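Local coordinates for multicopper oxidase (Arthrobacter sp. FB24, PDB 3GDC), which probably oxidises phenolic substrates at a type 1 copper and reduces dioxygen to water at trinuclear copper clusters lying between its subunits, at residues 222-227 and 267-272; 127-132 and 148-153; 74-79 and 119-124; 87-92 and 131-136. One frame throughout, in Å; residues are numbered along the deposited sequence.

Contact 1: residues 222-227 and 267-272; sequences HIHGNF and MFHAHK. With CU (copper (II) ion), chain G; CU (copper (II) ion), chain J.
His-224 N donates to Met-267 O over 2.8 Å in an almost straight bond (175° at the hydrogen), beside the antiparallel pairs Ile-223/Phe-268 and His-222/His-269. The strands belong to a cupredoxin-type beta sandwich, and their ends carry two His-X-His motifs of the trinuclear copper cluster characteristic of multicopper oxidases, here completed by a second subunit. One copper is bound by His-224 NE2 and His-269 NE2, each 1.9 Å from the metal, with His-134 of the second subunit beside them. The His-224 and His-269 rings meet rim to rim, their planes 75° apart. Over the centre of one face of the His-224 ring lies Met-267 CB, a CH-pi contact 3.6 Å from the centroid. His-269 CG is placed between the backbone N and the carbonyl carbon (chi1 55°), which brings ND1 within 2.6 Å of Ala-270 O; this bond, in the ring plane but above the carbonyl plane, fixes the rotation of the ligand. Second-shell partners are Asp-244 O for His-222 ND1 and Asp-101 of the second subunit for His-224. His-222 itself ligates a further copper and turns its edge to the His-269 face, an offset edge-to-face pair. His-271 NE2 holds another copper at 2.1 Å, together with His-93 and His-132 of the second subunit, while its ring turns an edge to the His-222 face, CD2 lying 3.9 Å from His-222 CG.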
# COMPACT_ATOMS: atom_id res chain seq x y z
N HIS A 222 -0.32 -13.76 -0.03
CA HIS A 222 0.59 -14.39 -0.98
C HIS A 222 0.24 -15.86 -1.13
O HIS A 222 -0.08 -16.51 -0.15
CB HIS A 222 2.05 -14.26 -0.50
CG HIS A 222 3.02 -15.07 -1.31
ND1 HIS A 222 3.21 -14.87 -2.66
CD2 HIS A 222 3.86 -16.07 -0.96
CE1 HIS A 222 4.11 -15.72 -3.11
NE2 HIS A 222 4.52 -16.46 -2.10
N ILE A 223 0.30 -16.36 -2.36
CA ILE A 223 0.08 -17.78 -2.64
C ILE A 223 1.36 -18.40 -3.23
O ILE A 223 1.92 -17.87 -4.19
CB ILE A 223 -1.14 -18.00 -3.58
CG1 ILE A 223 -1.29 -19.46 -3.97
CG2 ILE A 223 -1.04 -17.12 -4.83
CD1 ILE A 223 -1.82 -20.32 -2.90
N HIS A 224 1.80 -19.52 -2.66
CA HIS A 224 2.97 -20.24 -3.17
C HIS A 224 2.72 -20.88 -4.52
O HIS A 224 1.66 -21.48 -4.74
CB HIS A 224 3.37 -21.36 -2.21
CG HIS A 224 4.06 -20.89 -0.97
ND1 HIS A 224 4.98 -21.67 -0.30
CD2 HIS A 224 3.97 -19.73 -0.27
CE1 HIS A 224 5.43 -21.02 0.75
NE2 HIS A 224 4.83 -19.84 0.80
N GLY A 225 3.71 -20.76 -5.40
CA GLY A 225 3.73 -21.46 -6.69
C GLY A 225 2.70 -21.03 -7.72
O GLY A 225 2.52 -21.70 -8.75
N ASN A 226 2.02 -19.92 -7.46
CA ASN A 226 0.87 -19.52 -8.27
C ASN A 226 0.80 -18.02 -8.45
O ASN A 226 1.38 -17.26 -7.68
CB ASN A 226 -0.41 -20.06 -7.62
CG ASN A 226 -0.56 -21.56 -7.83
OD1 ASN A 226 -1.09 -22.01 -8.84
ND2 ASN A 226 -0.08 -22.34 -6.87
N PHE A 227 0.09 -17.59 -9.50
CA PHE A 227 -0.12 -16.19 -9.80
C PHE A 227 -1.61 -15.98 -10.04
O PHE A 227 -2.30 -16.91 -10.46
CB PHE A 227 0.68 -15.78 -11.04
CG PHE A 227 2.10 -15.41 -10.73
CD1 PHE A 227 3.01 -16.39 -10.35
CD2 PHE A 227 2.51 -14.08 -10.79
CE1 PHE A 227 4.32 -16.04 -10.04
CE2 PHE A 227 3.83 -13.74 -10.49
CZ PHE A 227 4.72 -14.72 -10.11
N MET A 267 1.03 -23.36 0.03
CA MET A 267 0.79 -22.46 1.15
C MET A 267 0.24 -21.11 0.69
O MET A 267 0.56 -20.62 -0.40
CB MET A 267 2.08 -22.26 1.95
CG MET A 267 1.88 -21.62 3.32
SD MET A 267 3.45 -21.53 4.20
CE MET A 267 3.54 -23.18 4.87
N PHE A 268 -0.63 -20.53 1.50
CA PHE A 268 -1.03 -19.13 1.32
C PHE A 268 -1.03 -18.45 2.68
O PHE A 268 -1.38 -19.07 3.69
CB PHE A 268 -2.36 -18.99 0.56
CG PHE A 268 -3.58 -19.38 1.34
CD1 PHE A 268 -4.45 -18.41 1.84
CD2 PHE A 268 -3.88 -20.72 1.55
CE1 PHE A 268 -5.59 -18.78 2.58
CE2 PHE A 268 -5.01 -21.10 2.27
CZ PHE A 268 -5.87 -20.12 2.78
N HIS A 269 -0.58 -17.20 2.71
CA HIS A 269 -0.43 -16.49 3.98
C HIS A 269 -0.16 -15.01 3.75
O HIS A 269 0.12 -14.59 2.63
CB HIS A 269 0.74 -17.10 4.78
CG HIS A 269 2.03 -17.14 4.03
ND1 HIS A 269 2.93 -16.09 4.04
CD2 HIS A 269 2.58 -18.09 3.25
CE1 HIS A 269 3.97 -16.41 3.30
NE2 HIS A 269 3.78 -17.61 2.80
N ALA A 270 -0.22 -14.23 4.82
CA ALA A 270 0.26 -12.86 4.76
C ALA A 270 1.75 -12.88 4.46
O ALA A 270 2.48 -13.71 5.00
CB ALA A 270 0.02 -12.17 6.09
N HIS A 271 2.21 -11.98 3.59
CA HIS A 271 3.65 -11.85 3.39
C HIS A 271 4.27 -10.92 4.44
O HIS A 271 5.43 -10.54 4.36
CB HIS A 271 4.01 -11.44 1.96
CG HIS A 271 5.32 -11.98 1.49
ND1 HIS A 271 6.51 -11.69 2.14
CD2 HIS A 271 5.65 -12.81 0.48
CE1 HIS A 271 7.50 -12.31 1.53
NE2 HIS A 271 7.01 -13.00 0.52
N LYS A 272 3.45 -10.56 5.44
CA LYS A 272 3.94 -9.97 6.67
C LYS A 272 4.12 -11.12 7.65
O LYS A 272 3.15 -11.65 8.20
CB LYS A 272 2.94 -8.93 7.20
CG LYS A 272 3.43 -8.22 8.47
CD LYS A 272 4.06 -6.89 8.12
CE LYS A 272 5.19 -6.54 9.08
NZ LYS A 272 4.87 -6.74 10.51
CU CU G . 5.30 -18.65 2.26
CU CU J . 8.03 -14.59 -0.48

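Contact 2: residues 127-132 and 148-153; sequences GTHLYH and GGFIVE. With CU (copper (II) ion), chain E.
Three hydrogen-bonded pairs, Gly-127/Val-152, His-129/Phe-150 and Tyr-131/Gly-148, join two neighbouring antiparallel strands of the N-terminal cupredoxin-type beta sandwich. Strand 127-132 ends at His-132, whose NE2 binds a copper at 2.1 Å, so the ladder leads up to the metal. Each pair is reciprocal, so six N-H groups and six carbonyls are satisfied across the contact. The shortest bond, His-129 N to Phe-150 O at 2.7 Å, is also the most bent, with 138° at the hydrogen. Its reverse, Phe-150 N to His-129 O, is 3.0 Å long and has the donor well above the carbonyl plane. The intervening residues turn their polar groups elsewhere: Thr-128 O accepts from Arg-253 NE, and Gly-149 and Ile-151 bond through their backbones to Leu-68. Both nitrogens of the buried His-129 ring are used, ND1 by Arg-253 NH2 and NE2 by Pro-125 O, while Thr-128 OG1 pairs with His-208 ND1. The Tyr-131 ring, its chi1 at 63°, folds back over the glycines and sends OH to Pro-66 O. Gly-148 N lies over the middle of its ring face, and Gly-149 O approaches the ring edge 3.3 Å from Tyr-131 CE2. On the opposite face of the sheet, Thr-128 CG2 rests alongside Ile-151, 3.8 Å from its CD1.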
# COMPACT_ATOMS: atom_id res chain seq x y z
N GLY A 127 -19.47 -5.09 -7.40
CA GLY A 127 -18.14 -5.25 -6.86
C GLY A 127 -18.12 -6.05 -5.58
O GLY A 127 -19.12 -6.67 -5.20
N THR A 128 -16.96 -6.05 -4.94
CA THR A 128 -16.76 -6.78 -3.70
C THR A 128 -16.67 -5.75 -2.60
O THR A 128 -15.77 -4.89 -2.61
CB THR A 128 -15.47 -7.62 -3.81
OG1 THR A 128 -15.65 -8.59 -4.85
CG2 THR A 128 -15.12 -8.30 -2.50
N HIS A 129 -17.62 -5.81 -1.67
CA HIS A 129 -17.74 -4.80 -0.63
C HIS A 129 -17.78 -5.47 0.75
O HIS A 129 -17.46 -6.66 0.89
CB HIS A 129 -18.99 -3.93 -0.87
CG HIS A 129 -19.12 -3.43 -2.28
ND1 HIS A 129 -18.19 -2.59 -2.86
CD2 HIS A 129 -20.07 -3.65 -3.22
CE1 HIS A 129 -18.56 -2.32 -4.10
NE2 HIS A 129 -19.70 -2.95 -4.35
N LEU A 130 -18.16 -4.70 1.76
CA LEU A 130 -18.17 -5.15 3.14
C LEU A 130 -19.11 -4.28 3.95
O LEU A 130 -19.60 -3.25 3.46
CB LEU A 130 -16.74 -5.13 3.74
CG LEU A 130 -16.03 -3.78 3.95
CD1 LEU A 130 -15.03 -3.87 5.15
CD2 LEU A 130 -15.31 -3.30 2.72
N TYR A 131 -19.38 -4.71 5.18
CA TYR A 131 -20.16 -3.93 6.13
C TYR A 131 -19.52 -4.12 7.50
O TYR A 131 -18.83 -5.14 7.76
CB TYR A 131 -21.64 -4.36 6.11
CG TYR A 131 -21.89 -5.79 6.54
CD1 TYR A 131 -22.10 -6.11 7.89
CD2 TYR A 131 -21.88 -6.83 5.60
CE1 TYR A 131 -22.32 -7.44 8.29
CE2 TYR A 131 -22.08 -8.17 6.00
CZ TYR A 131 -22.30 -8.45 7.35
OH TYR A 131 -22.49 -9.75 7.75
N HIS A 132 -19.71 -3.15 8.39
CA HIS A 132 -19.22 -3.27 9.76
C HIS A 132 -19.91 -2.27 10.66
O HIS A 132 -20.59 -1.35 10.19
CB HIS A 132 -17.69 -3.09 9.82
CG HIS A 132 -17.20 -1.79 9.27
ND1 HIS A 132 -17.24 -0.61 9.99
CD2 HIS A 132 -16.65 -1.48 8.07
CE1 HIS A 132 -16.75 0.37 9.26
NE2 HIS A 132 -16.37 -0.13 8.09
N GLY A 148 -18.59 -8.09 7.96
CA GLY A 148 -18.82 -9.20 7.03
C GLY A 148 -18.68 -8.70 5.62
O GLY A 148 -18.55 -7.49 5.39
N GLY A 149 -18.71 -9.63 4.67
CA GLY A 149 -18.59 -9.33 3.27
C GLY A 149 -19.95 -9.00 2.66
O GLY A 149 -20.99 -9.47 3.13
N PHE A 150 -19.91 -8.23 1.58
CA PHE A 150 -21.13 -7.82 0.85
C PHE A 150 -20.75 -7.84 -0.62
O PHE A 150 -20.01 -6.96 -1.09
CB PHE A 150 -21.56 -6.44 1.34
CG PHE A 150 -22.62 -5.77 0.50
CD1 PHE A 150 -23.68 -6.50 -0.05
CD2 PHE A 150 -22.56 -4.39 0.29
CE1 PHE A 150 -24.66 -5.86 -0.83
CE2 PHE A 150 -23.53 -3.74 -0.48
CZ PHE A 150 -24.59 -4.48 -1.04
N ILE A 151 -21.23 -8.85 -1.35
CA ILE A 151 -20.83 -9.12 -2.73
C ILE A 151 -21.97 -8.77 -3.67
O ILE A 151 -23.07 -9.27 -3.49
CB ILE A 151 -20.49 -10.63 -2.92
CG1 ILE A 151 -19.51 -11.12 -1.84
CG2 ILE A 151 -20.06 -10.94 -4.36
CD1 ILE A 151 -18.20 -10.36 -1.76
N VAL A 152 -21.70 -7.91 -4.65
CA VAL A 152 -22.70 -7.51 -5.65
C VAL A 152 -22.21 -7.94 -7.03
O VAL A 152 -21.25 -7.37 -7.57
CB VAL A 152 -22.98 -6.00 -5.62
CG1 VAL A 152 -24.01 -5.60 -6.71
CG2 VAL A 152 -23.46 -5.54 -4.26
N GLU A 153 -22.85 -8.97 -7.58
CA GLU A 153 -22.51 -9.51 -8.89
C GLU A 153 -22.95 -8.56 -10.01
O GLU A 153 -24.09 -8.10 -10.02
CB GLU A 153 -23.18 -10.87 -9.08
CG GLU A 153 -22.67 -11.67 -10.28
CD GLU A 153 -21.44 -12.51 -9.94
OE1 GLU A 153 -21.55 -13.76 -9.93
OE2 GLU A 153 -20.37 -11.94 -9.67
CU CU E . -15.36 0.72 6.49
O HOH W 1 -18.21 -8.86 -7.07

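Contact 3: residues 74-79 and 119-124; sequences DALRIH and YEFDAT
Leu-76 N to Phe-121 O, Ile-78 N to Tyr-119 O and Ala-123 N to Asp-74 O, all 2.8 Å, join the antiparallel strands 75-82 and 116-122 of the N-terminal beta sandwich; the first two are returned by their partners, while the third closes the ladder at Ala-123, the centre of an inverse gamma turn. At this buried loop end Asp-74 OD2 makes a salt bridge with Arg-35. The side chains of Arg-77 and Glu-120 run side by side on one face without a direct salt bridge, Arg-77 NE lying 4.5 Å from Glu-120 OE1 and that oxygen well out of the guanidinium plane. A water bridges them: it accepts from Arg-77 NE at 2.6 Å, in the guanidinium plane, and donates weakly to Glu-120 OE1. On the same face Asp-122 OD1 makes a salt bridge with Arg-32. The other face is largely apolar, though Tyr-119 OH bonds to Ile-90 N. A chi1 of 41° tips the Phe-121 ring toward Leu-76, so that CE1 touches Leu-76 CD1 at 3.6 Å; the same methyl meets Ala-123 CB. The charged face is thus linked through water and the Asp-122 salt bridge, while the Leu-76/Phe-121 face packs into the sandwich against Phe-150 and Phe-92.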
# COMPACT_ATOMS: atom_id res chain seq x y z
N ASP A 74 -30.51 -5.04 -7.51
CA ASP A 74 -31.50 -5.60 -6.58
C ASP A 74 -31.87 -4.56 -5.53
O ASP A 74 -31.04 -3.72 -5.16
CB ASP A 74 -30.97 -6.85 -5.83
CG ASP A 74 -30.86 -8.10 -6.70
OD1 ASP A 74 -31.34 -8.15 -7.86
OD2 ASP A 74 -30.27 -9.08 -6.18
N ALA A 75 -33.11 -4.62 -5.05
CA ALA A 75 -33.53 -3.81 -3.92
C ALA A 75 -33.23 -4.62 -2.66
O ALA A 75 -33.63 -5.79 -2.56
CB ALA A 75 -35.03 -3.49 -4.01
N LEU A 76 -32.50 -4.02 -1.73
CA LEU A 76 -32.04 -4.74 -0.53
C LEU A 76 -32.68 -4.23 0.75
O LEU A 76 -32.89 -3.02 0.92
CB LEU A 76 -30.50 -4.66 -0.39
CG LEU A 76 -29.63 -5.01 -1.61
CD1 LEU A 76 -28.15 -5.00 -1.22
CD2 LEU A 76 -30.01 -6.35 -2.21
N ARG A 77 -32.97 -5.17 1.65
CA ARG A 77 -33.44 -4.86 3.00
C ARG A 77 -32.67 -5.71 4.00
O ARG A 77 -32.70 -6.95 3.92
CB ARG A 77 -34.94 -5.12 3.14
CG ARG A 77 -35.81 -4.16 2.35
CD ARG A 77 -37.28 -4.42 2.64
NE ARG A 77 -38.12 -3.66 1.72
CZ ARG A 77 -39.41 -3.90 1.50
NH1 ARG A 77 -40.03 -4.90 2.12
NH2 ARG A 77 -40.08 -3.15 0.64
N ILE A 78 -31.99 -5.06 4.93
CA ILE A 78 -31.33 -5.75 6.02
C ILE A 78 -32.04 -5.40 7.31
O ILE A 78 -31.99 -4.26 7.76
CB ILE A 78 -29.84 -5.36 6.13
CG1 ILE A 78 -29.09 -5.73 4.84
CG2 ILE A 78 -29.21 -5.98 7.37
CD1 ILE A 78 -28.82 -7.17 4.68
N HIS A 79 -32.72 -6.39 7.88
CA HIS A 79 -33.49 -6.22 9.12
C HIS A 79 -32.56 -6.49 10.29
O HIS A 79 -32.31 -7.65 10.64
CB HIS A 79 -34.68 -7.18 9.15
CG HIS A 79 -35.54 -7.09 7.93
ND1 HIS A 79 -36.44 -6.06 7.73
CD2 HIS A 79 -35.63 -7.89 6.83
CE1 HIS A 79 -37.04 -6.22 6.56
NE2 HIS A 79 -36.57 -7.32 6.00
N TYR A 119 -32.21 -1.43 7.28
CA TYR A 119 -31.40 -0.74 6.28
C TYR A 119 -31.93 -1.11 4.91
O TYR A 119 -32.15 -2.29 4.63
CB TYR A 119 -29.91 -1.12 6.40
CG TYR A 119 -29.32 -0.71 7.72
CD1 TYR A 119 -28.83 0.58 7.92
CD2 TYR A 119 -29.24 -1.62 8.78
CE1 TYR A 119 -28.30 0.97 9.14
CE2 TYR A 119 -28.70 -1.26 10.00
CZ TYR A 119 -28.23 0.04 10.17
OH TYR A 119 -27.70 0.42 11.38
N GLU A 120 -32.13 -0.10 4.07
CA GLU A 120 -32.64 -0.27 2.71
C GLU A 120 -31.80 0.52 1.71
O GLU A 120 -31.51 1.69 1.94
CB GLU A 120 -34.10 0.20 2.63
CG GLU A 120 -35.01 -0.36 3.72
CD GLU A 120 -36.47 0.06 3.56
OE1 GLU A 120 -36.83 0.60 2.48
OE2 GLU A 120 -37.26 -0.18 4.50
N PHE A 121 -31.42 -0.14 0.63
CA PHE A 121 -30.68 0.47 -0.47
C PHE A 121 -30.68 -0.48 -1.66
O PHE A 121 -31.09 -1.63 -1.56
CB PHE A 121 -29.24 0.85 -0.06
CG PHE A 121 -28.56 -0.18 0.80
CD1 PHE A 121 -28.04 -1.35 0.24
CD2 PHE A 121 -28.43 0.02 2.16
CE1 PHE A 121 -27.41 -2.30 1.03
CE2 PHE A 121 -27.81 -0.94 2.96
CZ PHE A 121 -27.30 -2.10 2.39
N ASP A 122 -30.20 0.01 -2.80
CA ASP A 122 -30.04 -0.83 -3.97
C ASP A 122 -28.64 -1.44 -3.98
O ASP A 122 -27.72 -0.88 -3.39
CB ASP A 122 -30.32 -0.04 -5.24
CG ASP A 122 -31.79 0.34 -5.38
OD1 ASP A 122 -32.65 -0.40 -4.86
OD2 ASP A 122 -32.08 1.38 -6.01
N ALA A 123 -28.50 -2.59 -4.63
CA ALA A 123 -27.19 -3.26 -4.73
C ALA A 123 -26.37 -2.55 -5.80
O ALA A 123 -26.44 -2.88 -6.99
CB ALA A 123 -27.36 -4.75 -5.05
N THR A 124 -25.62 -1.53 -5.38
CA THR A 124 -24.81 -0.72 -6.29
C THR A 124 -23.60 -0.14 -5.56
O THR A 124 -23.70 0.15 -4.37
CB THR A 124 -25.60 0.51 -6.83
OG1 THR A 124 -27.00 0.26 -6.79
CG2 THR A 124 -25.17 0.81 -8.25
O HOH W 2 -37.14 -1.51 0.70

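Contact 4: residues 87-92 and 131-136; sequences PHTIHF and YHCHQS. With CU (copper (II) ion), chain D; CU (copper (II) ion), chain E; CU (copper (II) ion), chain O.
His-88 ND1 and Cys-133 SG bind the same copper, at 2.1 and 2.2 Å, and His-141 joins them. The sulfur lies in the plane of the His-88 ring, at its edge. The Cys-133 side chain swings SG to the far side of CB from its backbone N (chi1 179°), where it receives two N-H...S bonds, from Thr-89 N across the contact and from Gln-135 N, each 3.4 Å from SG, which hold the sulfur in place. Thr-89 OG1 ties the loops together further on, accepting from His-134 N at 2.9 Å while bonding to Gly-102 O. This is the ligand set of a type 1 copper, and His-132, Cys-133 and His-134 form the His-Cys-His motif that in multicopper oxidases probably carries electrons to the trinuclear cluster. His-132 NE2 ligates one cluster copper with His-93 and with His-271 of the third subunit; His-134 NE2 ligates another beside His-224 and His-269 of that subunit. His-132 ND1 donates to Cys-133 O at 3.0 Å, nearly straight (171°), in its ring plane though above that of the carbonyl. His-91, a ligand of a further copper, presents an offset edge to the His-132 face and receives the edge of His-134 on its own face; Asp-101 O takes its ND1. Behind this shell, Tyr-131 CB lies over the Phe-92 ring and Ile-90 CG2 meets Tyr-131 CD1 at 3.6 Å. At the other end Pro-87 O is buried with no polar partner, the CG of the bent Gln-135 side chain 3.4 Å from it.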
# COMPACT_ATOMS: atom_id res chain seq x y z
N PRO A 87 -24.79 -0.34 22.27
CA PRO A 87 -25.38 0.13 21.01
C PRO A 87 -24.49 -0.27 19.84
O PRO A 87 -23.27 -0.35 19.99
CB PRO A 87 -25.37 1.66 21.16
CG PRO A 87 -24.26 1.93 22.14
CD PRO A 87 -24.37 0.79 23.12
N HIS A 88 -25.11 -0.54 18.70
CA HIS A 88 -24.38 -0.96 17.50
C HIS A 88 -25.09 -0.40 16.27
O HIS A 88 -26.23 0.09 16.34
CB HIS A 88 -24.33 -2.50 17.39
CG HIS A 88 -23.56 -3.18 18.48
ND1 HIS A 88 -22.21 -2.98 18.68
CD2 HIS A 88 -23.96 -4.07 19.43
CE1 HIS A 88 -21.82 -3.70 19.72
NE2 HIS A 88 -22.85 -4.38 20.18
N THR A 89 -24.41 -0.47 15.12
CA THR A 89 -25.03 -0.13 13.85
C THR A 89 -24.56 -1.14 12.79
O THR A 89 -23.75 -2.05 13.08
CB THR A 89 -24.64 1.31 13.37
OG1 THR A 89 -23.28 1.32 12.94
CG2 THR A 89 -24.85 2.37 14.45
N ILE A 90 -25.06 -0.99 11.57
CA ILE A 90 -24.39 -1.58 10.41
C ILE A 90 -24.13 -0.47 9.41
O ILE A 90 -25.07 0.18 8.92
CB ILE A 90 -25.19 -2.70 9.70
CG1 ILE A 90 -25.73 -3.75 10.68
CG2 ILE A 90 -24.32 -3.34 8.60
CD1 ILE A 90 -26.60 -4.84 10.02
N HIS A 91 -22.85 -0.27 9.12
CA HIS A 91 -22.43 0.62 8.08
C HIS A 91 -21.98 -0.19 6.87
O HIS A 91 -21.04 -1.00 6.95
CB HIS A 91 -21.29 1.51 8.57
CG HIS A 91 -20.65 2.29 7.48
ND1 HIS A 91 -21.32 3.27 6.78
CD2 HIS A 91 -19.42 2.19 6.92
CE1 HIS A 91 -20.52 3.76 5.85
NE2 HIS A 91 -19.36 3.12 5.91
N PHE A 92 -22.64 0.01 5.74
CA PHE A 92 -22.28 -0.70 4.52
C PHE A 92 -21.32 0.10 3.65
O PHE A 92 -21.41 1.33 3.57
CB PHE A 92 -23.54 -1.02 3.69
CG PHE A 92 -24.29 -2.21 4.18
CD1 PHE A 92 -24.09 -3.46 3.58
CD2 PHE A 92 -25.20 -2.10 5.22
CE1 PHE A 92 -24.78 -4.58 4.03
CE2 PHE A 92 -25.89 -3.23 5.68
CZ PHE A 92 -25.68 -4.47 5.08
N TYR A 131 -19.38 -4.71 5.18
CA TYR A 131 -20.16 -3.93 6.13
C TYR A 131 -19.52 -4.12 7.50
O TYR A 131 -18.83 -5.14 7.76
CB TYR A 131 -21.64 -4.36 6.11
CG TYR A 131 -21.89 -5.79 6.54
CD1 TYR A 131 -22.10 -6.11 7.89
CD2 TYR A 131 -21.88 -6.83 5.60
CE1 TYR A 131 -22.32 -7.44 8.29
CE2 TYR A 131 -22.08 -8.17 6.00
CZ TYR A 131 -22.30 -8.45 7.35
OH TYR A 131 -22.49 -9.75 7.75
N HIS A 132 -19.71 -3.15 8.39
CA HIS A 132 -19.22 -3.27 9.76
C HIS A 132 -19.91 -2.27 10.66
O HIS A 132 -20.59 -1.35 10.19
CB HIS A 132 -17.69 -3.09 9.82
CG HIS A 132 -17.20 -1.79 9.27
ND1 HIS A 132 -17.24 -0.61 9.99
CD2 HIS A 132 -16.65 -1.48 8.07
CE1 HIS A 132 -16.75 0.37 9.26
NE2 HIS A 132 -16.37 -0.13 8.09
N CYS A 133 -19.77 -2.45 11.97
CA CYS A 133 -20.39 -1.53 12.90
C CYS A 133 -19.68 -0.17 12.86
O CYS A 133 -18.47 -0.10 12.63
CB CYS A 133 -20.37 -2.10 14.32
SG CYS A 133 -21.10 -0.98 15.54
N HIS A 134 -20.44 0.90 13.06
CA HIS A 134 -19.83 2.23 13.06
C HIS A 134 -20.06 3.02 14.36
O HIS A 134 -19.96 4.25 14.39
CB HIS A 134 -20.27 3.02 11.82
CG HIS A 134 -19.25 4.01 11.34
ND1 HIS A 134 -18.90 5.12 12.07
CD2 HIS A 134 -18.50 4.05 10.21
CE1 HIS A 134 -17.99 5.81 11.41
NE2 HIS A 134 -17.72 5.17 10.28
N GLN A 135 -20.38 2.30 15.43
CA GLN A 135 -20.50 2.89 16.76
C GLN A 135 -19.12 3.28 17.32
O GLN A 135 -18.13 2.57 17.12
CB GLN A 135 -21.20 1.91 17.70
CG GLN A 135 -21.48 2.42 19.14
CD GLN A 135 -22.59 3.45 19.21
OE1 GLN A 135 -22.66 4.25 20.15
NE2 GLN A 135 -23.48 3.43 18.23
N SER A 136 -19.06 4.42 18.01
CA SER A 136 -17.84 4.84 18.70
C SER A 136 -17.81 4.25 20.11
O SER A 136 -18.86 4.13 20.75
CB SER A 136 -17.75 6.37 18.77
OG SER A 136 -17.78 6.93 17.46
CU CU D . -20.94 -1.82 17.54
CU CU E . -15.36 0.72 6.49
CU CU O . -16.70 5.76 8.76

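Overall arrangement
Contacts 2, 3 and 4 belong to one sheet system of the N-terminal region, whereas contact 1 lies in the C-terminal one, its nearest atoms about 15 Å from contact 2. Contacts 1, 2 and 4 are buried; contact 3 is partly exposed and is the one whose segments bind no metal. Strand 127-132 serves both 2 and 4, passing from a backbone ladder to copper ligands at its end. Phe-150, Phe-121 and Phe-92 pack together where contacts 2, 3 and 4 meet, and Tyr-119 OH probably bonds to Ile-90 N. Contacts 1 and 4 are 32 Å apart between centres within one chain, yet each supplies histidines to copper clusters completed by another subunit.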